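Local atomic coordinates of positive phenol-degradative gene regulator (Ralstonia sp. E2, PDB entry 5FRY), a protein that senses phenols through this N-terminal sensory domain and, as a probable ATP-dependent enhancer-binding activator, switches on transcription of phenol-degradation genes. Residues I155-T159 against L171-L175; G15-A20 against C100-I104. One frame throughout, in Å; residues are numbered along the deposited sequence.

Interaction 1: I155-T159 against L171-L175. With ZN (zinc ion), chain C; ERH (3,4-dimethylphenol), chain D.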
ATOM      1  N   ILE A 155      12.513   3.918   6.181  1.00 23.67           N
ATOM      2  CA  ILE A 155      13.586   3.524   7.121  1.00 27.94           C
ATOM      3  C   ILE A 155      13.436   2.091   7.628  1.00 31.53           C
ATOM      4  O   ILE A 155      14.400   1.321   7.637  1.00 32.19           O
ATOM      5  CB  ILE A 155      13.633   4.468   8.345  1.00 30.10           C
ATOM      6  CG1 ILE A 155      14.284   5.795   7.958  1.00 34.52           C
ATOM      7  CG2 ILE A 155      14.365   3.798   9.505  1.00 29.09           C
ATOM      8  CD1 ILE A 155      15.737   5.657   7.561  1.00 32.21           C
ATOM      9  N   GLY A 156      12.224   1.736   8.063  1.00 31.42           N
ATOM     10  CA  GLY A 156      11.939   0.382   8.501  1.00 28.00           C
ATOM     11  C   GLY A 156      12.379  -0.632   7.462  1.00 29.56           C
ATOM     12  O   GLY A 156      12.957  -1.691   7.778  1.00 27.90           O
ATOM     13  N   TYR A 157      12.126  -0.283   6.214  1.00 26.66           N
ATOM     14  CA  TYR A 157      12.444  -1.133   5.081  1.00 28.30           C
ATOM     15  C   TYR A 157      13.950  -1.356   4.976  1.00 29.21           C
ATOM     16  O   TYR A 157      14.397  -2.515   4.854  1.00 27.51           O
ATOM     17  CB  TYR A 157      11.878  -0.534   3.800  1.00 26.43           C
ATOM     18  CG  TYR A 157      12.195  -1.351   2.568  1.00 25.24           C
ATOM     19  CD1 TYR A 157      13.497  -1.379   2.042  1.00 28.15           C
ATOM     20  CD2 TYR A 157      11.215  -2.129   1.955  1.00 27.22           C
ATOM     21  CE1 TYR A 157      13.804  -2.135   0.936  1.00 26.39           C
ATOM     22  CE2 TYR A 157      11.510  -2.883   0.833  1.00 21.92           C
ATOM     23  CZ  TYR A 157      12.807  -2.869   0.325  1.00 31.02           C
ATOM     24  OH  TYR A 157      13.130  -3.597  -0.800  1.00 28.69           O
ATOM     25  N   ALA A 158      14.726  -0.267   5.044  1.00 28.17           N
ATOM     26  CA  ALA A 158      16.191  -0.342   4.979  1.00 31.29           C
ATOM     27  C   ALA A 158      16.738  -1.216   6.092  1.00 27.99           C
ATOM     28  O   ALA A 158      17.604  -2.070   5.866  1.00 27.77           O
ATOM     29  CB  ALA A 158      16.824   1.034   5.053  1.00 26.29           C
ATOM     30  N   THR A 159      16.242  -0.990   7.300  1.00 27.32           N
ATOM     31  CA  THR A 159      16.626  -1.773   8.461  1.00 26.14           C
ATOM     32  C   THR A 159      16.336  -3.265   8.258  1.00 29.19           C
ATOM     33  O   THR A 159      17.227  -4.127   8.441  1.00 26.15           O
ATOM     34  CB  THR A 159      15.895  -1.244   9.711  1.00 29.55           C
ATOM     35  OG1 THR A 159      16.247   0.136   9.902  1.00 30.94           O
ATOM     36  CG2 THR A 159      16.256  -2.033  10.941  1.00 31.89           C
ATOM     37  N   LEU A 171      20.469  -1.114  12.154  1.00 35.10           N
ATOM     38  CA  LEU A 171      19.510  -0.007  12.170  1.00 38.25           C
ATOM     39  C   LEU A 171      19.918   1.154  11.266  1.00 37.17           C
ATOM     40  O   LEU A 171      21.108   1.413  11.061  1.00 34.48           O
ATOM     41  CB  LEU A 171      19.313   0.509  13.602  1.00 37.46           C
ATOM     42  CG  LEU A 171      19.002  -0.537  14.680  1.00 35.87           C
ATOM     43  CD1 LEU A 171      19.107   0.086  16.062  1.00 42.69           C
ATOM     44  CD2 LEU A 171      17.627  -1.134  14.500  1.00 35.17           C
ATOM     45  N   TYR A 172      18.915   1.854  10.734  1.00 32.45           N
ATOM     46  CA  TYR A 172      19.141   3.060   9.947  1.00 34.56           C
ATOM     47  C   TYR A 172      18.527   4.280  10.602  1.00 31.63           C
ATOM     48  O   TYR A 172      17.501   4.201  11.287  1.00 38.95           O
ATOM     49  CB  TYR A 172      18.560   2.921   8.540  1.00 28.32           C
ATOM     50  CG  TYR A 172      19.321   2.006   7.624  1.00 32.08           C
ATOM     51  CD1 TYR A 172      19.236   0.625   7.761  1.00 27.17           C
ATOM     52  CD2 TYR A 172      20.086   2.513   6.593  1.00 30.61           C
ATOM     53  CE1 TYR A 172      19.916  -0.217   6.905  1.00 32.18           C
ATOM     54  CE2 TYR A 172      20.759   1.683   5.742  1.00 28.72           C
ATOM     55  CZ  TYR A 172      20.667   0.316   5.896  1.00 29.25           C
ATOM     56  OH  TYR A 172      21.355  -0.509   5.030  1.00 28.57           O
ATOM     57  N   ARG A 173      19.141   5.426  10.367  1.00 36.49           N
ATOM     58  CA  ARG A 173      18.516   6.677  10.742  1.00 36.43           C
ATOM     59  C   ARG A 173      18.603   7.660   9.587  1.00 32.31           C
ATOM     60  O   ARG A 173      19.537   7.613   8.776  1.00 36.23           O
ATOM     61  CB  ARG A 173      19.169   7.245  12.004  1.00 43.69           C
ATOM     62  CG  ARG A 173      18.173   7.899  12.945  1.00 51.21           C
ATOM     63  CD  ARG A 173      18.828   8.310  14.251  1.00 51.63           C
ATOM     64  NE  ARG A 173      18.864   7.209  15.202  1.00 54.24           N
ATOM     65  CZ  ARG A 173      19.654   7.179  16.268  1.00 57.01           C
ATOM     66  NH1 ARG A 173      20.485   8.187  16.512  1.00 53.26           N
ATOM     67  NH2 ARG A 173      19.624   6.132  17.082  1.00 57.61           N
ATOM     68  N   GLU A 174      17.609   8.534   9.485  1.00 36.16           N
ATOM     69  CA  GLU A 174      17.635   9.586   8.483  1.00 36.47           C
ATOM     70  C   GLU A 174      18.458  10.754   8.975  1.00 29.85           C
ATOM     71  O   GLU A 174      18.095  11.371   9.969  1.00 31.93           O
ATOM     72  CB  GLU A 174      16.218  10.059   8.163  1.00 36.67           C
ATOM     73  CG  GLU A 174      15.466   9.181   7.195  1.00 34.26           C
ATOM     74  CD  GLU A 174      14.266   9.897   6.621  1.00 31.35           C
ATOM     75  OE1 GLU A 174      13.223   9.921   7.291  1.00 31.59           O
ATOM     76  OE2 GLU A 174      14.360  10.459   5.514  1.00 34.97           O
ATOM     77  N   LEU A 175      19.546  11.070   8.284  1.00 32.45           N
ATOM     78  CA  LEU A 175      20.388  12.208   8.689  1.00 39.53           C
ATOM     79  C   LEU A 175      19.805  13.531   8.178  1.00 39.33           C
ATOM     80  O   LEU A 175      19.959  14.586   8.805  1.00 39.13           O
ATOM     81  CB  LEU A 175      21.816  12.031   8.181  1.00 39.79           C
ATOM     82  CG  LEU A 175      22.539  10.761   8.663  1.00 35.38           C
ATOM     83  CD1 LEU A 175      24.041  10.868   8.421  1.00 45.89           C
ATOM     84  CD2 LEU A 175      22.233  10.440  10.110  1.00 37.73           C
TER
HETATM   85 ZN    ZN C1208      12.873  11.441   4.514  1.00 37.96          ZN
HETATM   86  O01 ERH D1209      15.681   2.152   0.468  1.00 33.33           O
HETATM   87  C02 ERH D1209      19.216   1.418   1.585  1.00 38.02           C
HETATM   88  C03 ERH D1209      17.816  -0.612   1.829  1.00 39.04           C
HETATM   89  C04 ERH D1209      19.133   0.123   1.947  1.00 40.55           C
HETATM   90  C05 ERH D1209      17.993   2.138   1.061  1.00 34.71           C
HETATM   91  C06 ERH D1209      16.726   0.028   1.362  1.00 37.10           C
HETATM   92  C07 ERH D1209      16.820   1.483   0.956  1.00 37.84           C
HETATM   93  C08 ERH D1209      20.533   2.155   1.703  1.00 40.86           C
HETATM   94  C09 ERH D1209      17.722  -2.067   2.235  1.00 38.61           C
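Y172 lies against the helix turn at A158 and buries the most surface in this contact between helix 152-166 and the edge strand 170-176 of the four-stranded antiparallel sheet. The methyl CB of A158 sits 3.6 Å from the ring centroid and only 9° off the normal, a CH-pi contact over the middle of one face. With CG beside its own backbone N (chi1 -73°), the ring is swung onto the helix. Its OH is hydrogen-bonded to T162 and to Y124, so the far end of the ring is held by polar contacts as well.

I155, one helical turn earlier, packs against both Y172 and E174. Its CG2 reaches the carbonyl O of Y172 at 3.6 Å, while CD1 packs 3.6 Å from E174 CG, the two side chains crossing obliquely. Beyond that methylene E174 runs out extended, and its OE2 binds the zinc ion at 2.0 Å alongside C151, C177 and C185.

T159 supplies the polar link. Y172 N donates to T159 OG1 at 3.3 Å, a bent bond with an angle of 142° at the hydrogen; the same hydroxyl is hydrogen-bonded to Y205. On its other branch, T159 CG2 meets L171 CD2 at 3.9 Å.

Y157, A158 and Y172 also line the dimethylphenol pocket, A158 CA standing 3.6 Å from C03 of the ligand. The interface is thus mostly apolar, pinned by one bent hydrogen bond, and I155 packs on both a pocket residue and a zinc ligand: the two sites lie next to each other on one strand.

Interaction 2: G15-A20 against C100-I104. With ERH (3,4-dimethylphenol), chain D.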
ATOM      1  N   GLY A  15      20.747  -3.927 -11.542  1.00 57.91           N
ATOM      2  CA  GLY A  15      19.878  -4.544 -10.560  1.00 56.92           C
ATOM      3  C   GLY A  15      18.415  -4.469 -10.959  1.00 55.63           C
ATOM      4  O   GLY A  15      17.677  -5.440 -10.781  1.00 54.71           O
ATOM      5  N   LEU A  16      18.004  -3.322 -11.503  1.00 53.78           N
ATOM      6  CA  LEU A  16      16.606  -3.074 -11.858  1.00 55.37           C
ATOM      7  C   LEU A  16      16.119  -3.970 -12.995  1.00 54.51           C
ATOM      8  O   LEU A  16      14.968  -4.411 -12.994  1.00 54.85           O
ATOM      9  CB  LEU A  16      16.396  -1.602 -12.237  1.00 50.99           C
ATOM     10  CG  LEU A  16      16.746  -0.524 -11.200  1.00 49.43           C
ATOM     11  CD1 LEU A  16      16.666   0.872 -11.799  1.00 52.26           C
ATOM     12  CD2 LEU A  16      15.868  -0.606  -9.954  1.00 49.59           C
ATOM     13  N   SER A  17      16.981  -4.248 -13.966  1.00 55.39           N
ATOM     14  CA  SER A  17      16.580  -5.102 -15.079  1.00 57.31           C
ATOM     15  C   SER A  17      16.462  -6.558 -14.627  1.00 56.95           C
ATOM     16  O   SER A  17      15.472  -7.229 -14.927  1.00 55.77           O
ATOM     17  CB  SER A  17      17.565  -4.975 -16.249  1.00 60.76           C
ATOM     18  OG  SER A  17      18.907  -5.109 -15.812  1.00 65.26           O
ATOM     19  N   ASN A  18      17.464  -7.026 -13.886  1.00 55.63           N
ATOM     20  CA  ASN A  18      17.511  -8.399 -13.395  1.00 58.05           C
ATOM     21  C   ASN A  18      16.373  -8.688 -12.415  1.00 56.02           C
ATOM     22  O   ASN A  18      15.852  -9.801 -12.367  1.00 55.73           O
ATOM     23  CB  ASN A  18      18.871  -8.666 -12.740  1.00 56.01           C
ATOM     24  CG  ASN A  18      18.936 -10.003 -12.019  1.00 61.37           C
ATOM     25  OD1 ASN A  18      18.374 -11.003 -12.470  1.00 65.44           O
ATOM     26  ND2 ASN A  18      19.631 -10.024 -10.888  1.00 59.95           N
ATOM     27  N   LEU A  19      15.983  -7.672 -11.647  1.00 55.48           N
ATOM     28  CA  LEU A  19      14.927  -7.823 -10.647  1.00 51.79           C
ATOM     29  C   LEU A  19      13.529  -7.566 -11.218  1.00 50.19           C
ATOM     30  O   LEU A  19      12.523  -7.904 -10.592  1.00 48.29           O
ATOM     31  CB  LEU A  19      15.193  -6.893  -9.459  1.00 51.04           C
ATOM     32  CG  LEU A  19      16.180  -7.460  -8.434  1.00 49.43           C
ATOM     33  CD1 LEU A  19      16.559  -6.442  -7.382  1.00 39.82           C
ATOM     34  CD2 LEU A  19      15.565  -8.683  -7.775  1.00 46.63           C
ATOM     35  N   ALA A  20      13.465  -6.991 -12.413  1.00 52.45           N
ATOM     36  CA  ALA A  20      12.181  -6.711 -13.058  1.00 48.59           C
ATOM     37  C   ALA A  20      11.503  -7.998 -13.539  1.00 50.20           C
ATOM     38  O   ALA A  20      10.272  -8.102 -13.548  1.00 50.46           O
ATOM     39  CB  ALA A  20      12.373  -5.749 -14.219  1.00 55.16           C
ATOM     40  N   CYS A 100      17.408  -1.138  -5.167  1.00 34.24           N
ATOM     41  CA  CYS A 100      16.752  -1.400  -6.423  1.00 35.85           C
ATOM     42  C   CYS A 100      15.278  -1.739  -6.198  1.00 35.91           C
ATOM     43  O   CYS A 100      14.409  -1.127  -6.773  1.00 36.55           O
ATOM     44  CB  CYS A 100      17.434  -2.526  -7.157  1.00 38.18           C
ATOM     45  SG  CYS A 100      19.050  -2.171  -7.936  1.00 38.05           S
ATOM     46  N   LEU A 101      15.012  -2.698  -5.342  1.00 31.32           N
ATOM     47  CA  LEU A 101      13.642  -3.086  -5.080  1.00 29.01           C
ATOM     48  C   LEU A 101      12.824  -1.914  -4.571  1.00 30.77           C
ATOM     49  O   LEU A 101      11.725  -1.730  -4.992  1.00 32.95           O
ATOM     50  CB  LEU A 101      13.586  -4.267  -4.148  1.00 26.93           C
ATOM     51  CG  LEU A 101      13.809  -5.637  -4.731  1.00 32.32           C
ATOM     52  CD1 LEU A 101      14.214  -6.682  -3.718  1.00 32.22           C
ATOM     53  CD2 LEU A 101      12.578  -6.063  -5.485  1.00 39.48           C
ATOM     54  N   HIS A 102      13.397  -1.125  -3.668  1.00 26.82           N
ATOM     55  CA  HIS A 102      12.710   0.046  -3.136  1.00 33.31           C
ATOM     56  C   HIS A 102      12.273   0.981  -4.261  1.00 31.93           C
ATOM     57  O   HIS A 102      11.202   1.587  -4.199  1.00 33.82           O
ATOM     58  CB  HIS A 102      13.610   0.794  -2.150  1.00 32.29           C
ATOM     59  CG  HIS A 102      12.911   1.213  -0.894  1.00 24.08           C
ATOM     60  ND1 HIS A 102      13.548   1.899   0.118  1.00 23.68           N
ATOM     61  CD2 HIS A 102      11.632   1.042  -0.485  1.00 27.96           C
ATOM     62  CE1 HIS A 102      12.691   2.134   1.096  1.00 25.00           C
ATOM     63  NE2 HIS A 102      11.521   1.624   0.755  1.00 23.98           N
ATOM     64  N   THR A 103      13.109   1.090  -5.287  1.00 32.48           N
ATOM     65  CA  THR A 103      12.826   1.926  -6.420  1.00 36.30           C
ATOM     66  C   THR A 103      11.745   1.331  -7.287  1.00 34.43           C
ATOM     67  O   THR A 103      10.810   2.006  -7.612  1.00 33.29           O
ATOM     68  CB  THR A 103      14.089   2.222  -7.233  1.00 36.61           C
ATOM     69  OG1 THR A 103      15.110   2.680  -6.378  1.00 35.13           O
ATOM     70  CG2 THR A 103      13.848   3.297  -8.228  1.00 37.33           C
ATOM     71  N   ILE A 104      11.853   0.046  -7.601  1.00 35.69           N
ATOM     72  CA  ILE A 104      10.864  -0.626  -8.437  1.00 34.70           C
ATOM     73  C   ILE A 104       9.481  -0.487  -7.838  1.00 31.63           C
ATOM     74  O   ILE A 104       8.491  -0.365  -8.559  1.00 32.92           O
ATOM     75  CB  ILE A 104      11.184  -2.115  -8.621  1.00 32.89           C
ATOM     76  CG1 ILE A 104      12.432  -2.274  -9.499  1.00 40.29           C
ATOM     77  CG2 ILE A 104       9.985  -2.855  -9.229  1.00 32.28           C
ATOM     78  CD1 ILE A 104      13.040  -3.684  -9.493  1.00 42.24           C
TER
HETATM   79  O01 ERH D1209      15.681   2.152   0.468  1.00 33.33           O
HETATM   80  C02 ERH D1209      19.216   1.418   1.585  1.00 38.02           C
HETATM   81  C03 ERH D1209      17.816  -0.612   1.829  1.00 39.04           C
HETATM   82  C04 ERH D1209      19.133   0.123   1.947  1.00 40.55           C
HETATM   83  C05 ERH D1209      17.993   2.138   1.061  1.00 34.71           C
HETATM   84  C06 ERH D1209      16.726   0.028   1.362  1.00 37.10           C
HETATM   85  C07 ERH D1209      16.820   1.483   0.956  1.00 37.84           C
HETATM   86  C08 ERH D1209      20.533   2.155   1.703  1.00 40.86           C
HETATM   87  C09 ERH D1209      17.722  -2.067   2.235  1.00 38.61           C
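Segments 15-20 and 100-104 are two short helices whose axes pass 9.6 Å apart at a crossing angle of -69°, a steep helix-helix packing within the sensory domain. Their backbones come nearest at L16 and C100, with CA atoms 5.7 Å apart, an approach consistent with the absence of a side chain at G15.

L16 and L19, on neighbouring turns of the first helix, reach across to the second. The tip of L16 does the touching. Its CD2 sits over the start of helix segment 100-104, 3.7 Å from C100 CB, and also reaches I104 CG1 at 3.8 Å, thereby bridging one turn of the partner helix. L19 enters beside it, and its CD1 touches both C100 CB (4.0 Å) and L101 CG (3.9 Å); the side chains of L19 and L101 cross at about a right angle. Near the other end of the contact, I104 CD1 rests on L19 CB at 3.9 Å.

The side-chain contacts are apolar, although L16 CD2 also lies against the carbonyl O of C100, and L16 N is buried here with no partner in the model. T103 OG1 turns to the carbonyl O of P99 within its own helix. M27 of the second subunit packs on both L16 and I104, which places this contact at the dimer interface, while H102 on the same helix points to the phenol pocket and stacks on Y157.

A chi1 of -74° sets SG anti to the carbonyl carbon of C100 and directs the thiol at the opening turn of the N-terminal helix, where SG lies 3.6 Å from G15 CA.

How the interactions relate
From the N terminus, helix 15-20 comes first and waits about eighty residues, through the small three-stranded sheet and the long helices 44-58 and 60-84, until helix 97-104 returns to it and closes interaction 2. The chain then forms strands 109-118 and 123-131 before helix 152-166 and strand 170-176 close the much shorter loop of interaction 1. The two loops follow one another and neither nest nor cross. Interaction 2 ties the N-terminal helix to helix 97-104, interaction 1 ties a helix to the sheet edge. They meet where Y157 packs on L101, and H102, on helix 97-104, belongs to the same pocket as Y157, A158 and Y172.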